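Local structure of nucleoporin NUP170 (Chaetomium thermophilum, 5HAX) at residues 186-199 with 251-263. The protein is a nucleoporin that probably serves as a structural building block of the nuclear pore complex. Numbering follows the deposited sequence.
Sequences RIFLGGESDTDIHE and IRTYHMEGPEKLT
R186 reaches into the turn 256-262 and lays its guanidinium flat beneath the backbone: the carbonyl oxygen of P259 sits 3.1 Å above the plane, over its centre, while F188 CZ comes up on the opposite face, toward its rim. At the edge, R186 NH2 donates to K261 O (3.2 Å), in the guanidinium plane but well above the plane of that carbonyl. E199 fixes the rotation of the group side-on, OE2 taking R186 NE (2.7 Å) and OE1 taking NH2. A bend at chi3 (72°) turns the end of the arginine across to this carboxylate, and a water ties E199 OE2 to P259 O. A lysine in place of R186 would probably lose the paired grip on E199 and the flat cover under P259, leaving the turn less firmly held.

Next comes an apolar patch. M256 SD lies 3.9 Å from F188 CE2, an oblique Met-aromatic contact, and L262 CD2 rests on both F188 CE1 and I197 CG2. I197 then pushes CD1 over the face of the Y254 ring, a CH-pi contact 3.7 Å from the centroid, and a water joins Y254 OH to T195 O. T195 holds OG1 and CG2 over one face of the R252 guanidinium, whose salt bridges go to E228 and E267. Two successive four-stranded antiparallel sheets pack side chain to side chain here, as neighbouring blades do in the beta-propeller of Nup133-like N-terminal domains.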
loop_
_atom_site.group_PDB
_atom_site.type_symbol
_atom_site.label_atom_id
_atom_site.label_comp_id
_atom_site.label_asym_id
_atom_site.label_seq_id
_atom_site.Cartn_x
_atom_site.Cartn_y
_atom_site.Cartn_z
ATOM N N ARG A 186 6.922 2.301 20.386
ATOM C CA ARG A 186 6.060 2.778 21.460
ATOM C C ARG A 186 4.738 2.020 21.441
ATOM O O ARG A 186 4.171 1.770 20.375
ATOM C CB ARG A 186 5.813 4.281 21.322
ATOM C CG ARG A 186 7.075 5.126 21.379
ATOM C CD ARG A 186 6.758 6.612 21.328
ATOM N NE ARG A 186 6.148 7.087 22.566
ATOM C CZ ARG A 186 5.852 8.360 22.819
ATOM N NH1 ARG A 186 6.108 9.299 21.920
ATOM N NH2 ARG A 186 5.300 8.696 23.977
ATOM N N ILE A 187 4.246 1.662 22.627
ATOM C CA ILE A 187 3.056 0.824 22.785
ATOM C C ILE A 187 1.994 1.631 23.524
ATOM O O ILE A 187 2.207 2.039 24.672
ATOM C CB ILE A 187 3.379 -0.473 23.548
ATOM C CG1 ILE A 187 4.430 -1.292 22.789
ATOM C CG2 ILE A 187 2.114 -1.296 23.764
ATOM C CD1 ILE A 187 4.971 -2.470 23.575
ATOM N N PHE A 188 0.845 1.836 22.877
ATOM C CA PHE A 188 -0.273 2.576 23.449
ATOM C C PHE A 188 -1.477 1.659 23.653
ATOM O O PHE A 188 -1.723 0.748 22.856
ATOM C CB PHE A 188 -0.670 3.754 22.550
ATOM C CG PHE A 188 0.385 4.822 22.442
ATOM C CD1 PHE A 188 0.607 5.704 23.485
ATOM C CD2 PHE A 188 1.147 4.949 21.292
ATOM C CE1 PHE A 188 1.573 6.690 23.386
ATOM C CE2 PHE A 188 2.115 5.934 21.187
ATOM C CZ PHE A 188 2.327 6.806 22.236
ATOM N N LEU A 189 -2.238 1.921 24.723
ATOM C CA LEU A 189 -3.342 1.064 25.142
ATOM C C LEU A 189 -4.604 1.880 25.396
ATOM O O LEU A 189 -4.545 3.026 25.849
ATOM C CB LEU A 189 -3.006 0.297 26.428
ATOM C CG LEU A 189 -1.661 -0.420 26.524
ATOM C CD1 LEU A 189 -1.477 -0.934 27.941
ATOM C CD2 LEU A 189 -1.564 -1.558 25.523
ATOM N N GLY A 190 -5.751 1.253 25.128
ATOM C CA GLY A 190 -7.061 1.823 25.397
ATOM C C GLY A 190 -8.081 0.707 25.466
ATOM O O GLY A 190 -7.798 -0.439 25.110
ATOM N N GLY A 191 -9.280 1.044 25.925
ATOM C CA GLY A 191 -10.293 0.021 26.091
ATOM C C GLY A 191 -11.691 0.560 26.298
ATOM O O GLY A 191 -11.997 1.705 25.961
ATOM N N GLU A 192 -12.540 -0.300 26.867
ATOM C CA GLU A 192 -13.973 -0.063 26.966
ATOM C C GLU A 192 -14.407 0.373 28.365
ATOM O O GLU A 192 -15.600 0.319 28.681
ATOM C CB GLU A 192 -14.729 -1.321 26.535
ATOM C CG GLU A 192 -14.369 -1.777 25.121
ATOM C CD GLU A 192 -15.170 -2.980 24.662
ATOM O OE1 GLU A 192 -15.522 -3.826 25.510
ATOM O OE2 GLU A 192 -15.447 -3.077 23.447
ATOM N N SER A 193 -13.465 0.803 29.208
ATOM C CA SER A 193 -13.787 1.342 30.525
ATOM C C SER A 193 -13.910 2.858 30.518
ATOM O O SER A 193 -14.725 3.414 31.265
ATOM C CB SER A 193 -12.716 0.939 31.542
ATOM O OG SER A 193 -12.701 -0.460 31.754
ATOM N N ASP A 194 -13.119 3.530 29.695
ATOM C CA ASP A 194 -13.014 4.983 29.687
ATOM C C ASP A 194 -12.272 5.365 28.411
ATOM O O ASP A 194 -11.951 4.508 27.583
ATOM C CB ASP A 194 -12.302 5.495 30.940
ATOM C CG ASP A 194 -11.017 4.744 31.225
ATOM O OD1 ASP A 194 -10.955 4.031 32.250
ATOM O OD2 ASP A 194 -10.074 4.853 30.417
ATOM N N THR A 195 -12.000 6.659 28.259
ATOM C CA THR A 195 -11.294 7.176 27.094
ATOM C C THR A 195 -9.812 7.410 27.358
ATOM O O THR A 195 -9.130 7.993 26.509
ATOM C CB THR A 195 -11.938 8.480 26.614
ATOM O OG1 THR A 195 -11.812 9.487 27.627
ATOM C CG2 THR A 195 -13.408 8.273 26.284
ATOM N N ASP A 196 -9.297 6.967 28.504
ATOM C CA ASP A 196 -7.895 7.198 28.824
ATOM C C ASP A 196 -6.990 6.391 27.903
ATOM O O ASP A 196 -7.324 5.282 27.478
ATOM C CB ASP A 196 -7.588 6.817 30.271
ATOM C CG ASP A 196 -8.330 7.669 31.275
ATOM O OD1 ASP A 196 -8.918 8.697 30.880
ATOM O OD2 ASP A 196 -8.309 7.307 32.469
ATOM N N ILE A 197 -5.820 6.954 27.615
ATOM C CA ILE A 197 -4.793 6.295 26.819
ATOM C C ILE A 197 -3.572 6.083 27.700
ATOM O O ILE A 197 -3.065 7.034 28.306
ATOM C CB ILE A 197 -4.438 7.114 25.565
ATOM C CG1 ILE A 197 -5.617 7.068 24.589
ATOM C CG2 ILE A 197 -3.173 6.566 24.895
ATOM C CD1 ILE A 197 -5.470 7.974 23.406
ATOM N N HIS A 198 -3.113 4.839 27.771
ATOM C CA HIS A 198 -1.925 4.470 28.521
ATOM C C HIS A 198 -0.797 4.131 27.558
ATOM O O HIS A 198 -1.022 3.835 26.381
ATOM C CB HIS A 198 -2.196 3.271 29.438
ATOM C CG HIS A 198 -3.277 3.507 30.446
ATOM N ND1 HIS A 198 -4.617 3.381 30.145
ATOM C CD2 HIS A 198 -3.217 3.854 31.753
ATOM C CE1 HIS A 198 -5.334 3.640 31.223
ATOM N NE2 HIS A 198 -4.509 3.932 32.213
ATOM N N GLU A 199 0.427 4.179 28.077
ATOM C CA GLU A 199 1.614 3.790 27.330
ATOM C C GLU A 199 2.447 2.856 28.190
ATOM O O GLU A 199 2.571 3.061 29.401
ATOM C CB GLU A 199 2.453 5.009 26.913
ATOM C CG GLU A 199 3.734 4.643 26.160
ATOM C CD GLU A 199 4.428 5.841 25.542
ATOM O OE1 GLU A 199 4.008 6.985 25.812
ATOM O OE2 GLU A 199 5.396 5.637 24.776
ATOM N N ILE A 251 -13.799 12.239 18.198
ATOM C CA ILE A 251 -12.466 12.012 17.647
ATOM C C ILE A 251 -11.482 12.856 18.445
ATOM O O ILE A 251 -11.602 14.087 18.488
ATOM C CB ILE A 251 -12.397 12.374 16.155
ATOM C CG1 ILE A 251 -13.409 11.552 15.351
ATOM C CG2 ILE A 251 -10.983 12.161 15.621
ATOM C CD1 ILE A 251 -13.526 11.983 13.900
ATOM N N ARG A 252 -10.506 12.199 19.065
ATOM C CA ARG A 252 -9.455 12.870 19.815
ATOM C C ARG A 252 -8.119 12.666 19.112
ATOM O O ARG A 252 -7.813 11.560 18.657
ATOM C CB ARG A 252 -9.384 12.340 21.249
ATOM C CG ARG A 252 -10.606 12.689 22.092
ATOM C CD ARG A 252 -10.546 12.036 23.466
ATOM N NE ARG A 252 -11.583 12.541 24.365
ATOM C CZ ARG A 252 -12.830 12.078 24.420
ATOM N NH1 ARG A 252 -13.221 11.096 23.618
ATOM N NH2 ARG A 252 -13.693 12.605 25.279
ATOM N N THR A 253 -7.339 13.740 19.011
ATOM C CA THR A 253 -6.024 13.719 18.379
ATOM C C THR A 253 -4.963 14.000 19.433
ATOM O O THR A 253 -5.081 14.965 20.194
ATOM C CB THR A 253 -5.929 14.754 17.254
ATOM O OG1 THR A 253 -6.971 14.525 16.298
ATOM C CG2 THR A 253 -4.568 14.679 16.550
ATOM N N TYR A 254 -3.936 13.155 19.470
ATOM C CA TYR A 254 -2.815 13.292 20.391
ATOM C C TYR A 254 -1.528 13.418 19.588
ATOM O O TYR A 254 -1.376 12.776 18.545
ATOM C CB TYR A 254 -2.719 12.088 21.337
ATOM C CG TYR A 254 -3.952 11.849 22.178
ATOM C CD1 TYR A 254 -5.076 11.240 21.640
ATOM C CD2 TYR A 254 -3.986 12.220 23.514
ATOM C CE1 TYR A 254 -6.205 11.016 22.405
ATOM C CE2 TYR A 254 -5.109 11.998 24.290
ATOM C CZ TYR A 254 -6.215 11.395 23.732
ATOM O OH TYR A 254 -7.335 11.172 24.498
ATOM N N HIS A 255 -0.604 14.242 20.077
ATOM C CA HIS A 255 0.670 14.482 19.409
ATOM C C HIS A 255 1.805 13.987 20.293
ATOM O O HIS A 255 1.814 14.244 21.501
ATOM C CB HIS A 255 0.856 15.967 19.092
ATOM C CG HIS A 255 2.167 16.283 18.441
ATOM N ND1 HIS A 255 3.151 17.020 19.066
ATOM C CD2 HIS A 255 2.659 15.955 17.222
ATOM C CE1 HIS A 255 4.189 17.135 18.258
ATOM N NE2 HIS A 255 3.918 16.498 17.134
ATOM N N MET A 256 2.758 13.280 19.684
ATOM C CA MET A 256 3.933 12.775 20.390
ATOM C C MET A 256 5.043 13.816 20.270
ATOM O O MET A 256 5.914 13.754 19.402
ATOM C CB MET A 256 4.355 11.424 19.825
ATOM C CG MET A 256 3.318 10.332 20.019
ATOM S SD MET A 256 3.705 8.832 19.098
ATOM C CE MET A 256 2.186 8.606 18.178
ATOM N N GLU A 257 4.997 14.800 21.170
ATOM C CA GLU A 257 5.987 15.870 21.171
ATOM C C GLU A 257 7.361 15.401 21.627
ATOM O O GLU A 257 8.320 16.176 21.543
ATOM C CB GLU A 257 5.516 17.026 22.060
ATOM C CG GLU A 257 5.191 16.630 23.493
ATOM C CD GLU A 257 4.816 17.819 24.355
ATOM O OE1 GLU A 257 4.835 18.959 23.842
ATOM O OE2 GLU A 257 4.503 17.614 25.547
ATOM N N GLY A 258 7.479 14.163 22.101
ATOM C CA GLY A 258 8.749 13.614 22.506
ATOM C C GLY A 258 8.701 12.102 22.570
ATOM O O GLY A 258 7.642 11.484 22.427
ATOM N N PRO A 259 9.859 11.473 22.791
ATOM C CA PRO A 259 9.903 10.002 22.834
ATOM C C PRO A 259 9.113 9.396 23.981
ATOM O O PRO A 259 8.847 8.187 23.950
ATOM C CB PRO A 259 11.401 9.699 22.972
ATOM C CG PRO A 259 11.978 10.934 23.588
ATOM C CD PRO A 259 11.179 12.076 23.037
ATOM N N GLU A 260 8.731 10.192 24.984
ATOM C CA GLU A 260 7.975 9.702 26.126
ATOM C C GLU A 260 6.757 10.556 26.445
ATOM O O GLU A 260 6.083 10.287 27.446
ATOM C CB GLU A 260 8.875 9.627 27.370
ATOM C CG GLU A 260 10.121 8.775 27.187
ATOM C CD GLU A 260 10.941 8.660 28.459
ATOM O OE1 GLU A 260 10.875 7.601 29.117
ATOM O OE2 GLU A 260 11.655 9.628 28.799
ATOM N N LYS A 261 6.450 11.562 25.630
ATOM C CA LYS A 261 5.332 12.464 25.868
ATOM C C LYS A 261 4.189 12.178 24.901
ATOM O O LYS A 261 4.402 11.741 23.765
ATOM C CB LYS A 261 5.760 13.928 25.723
ATOM C CG LYS A 261 6.542 14.473 26.910
ATOM C CD LYS A 261 8.043 14.447 26.664
ATOM C CE LYS A 261 8.474 15.545 25.701
ATOM N NZ LYS A 261 9.946 15.538 25.465
ATOM N N LEU A 262 2.972 12.433 25.376
ATOM C CA LEU A 262 1.764 12.360 24.560
ATOM C C LEU A 262 0.826 13.458 25.036
ATOM O O LEU A 262 0.436 13.470 26.207
ATOM C CB LEU A 262 1.090 10.987 24.674
ATOM C CG LEU A 262 -0.106 10.752 23.747
ATOM C CD1 LEU A 262 0.367 10.571 22.313
ATOM C CD2 LEU A 262 -0.934 9.556 24.205
ATOM N N THR A 263 0.472 14.377 24.139
ATOM C CA THR A 263 -0.339 15.541 24.476
ATOM C C THR A 263 -1.600 15.554 23.627
ATOM O O THR A 263 -1.524 15.475 22.397
ATOM C CB THR A 263 0.448 16.838 24.253
ATOM O OG1 THR A 263 1.682 16.787 24.981
ATOM C CG2 THR A 263 -0.362 18.044 24.713
HETATM O O HOH W 1 -9.055 8.873 24.087
HETATM O O HOH W 2 8.246 5.909 25.101
#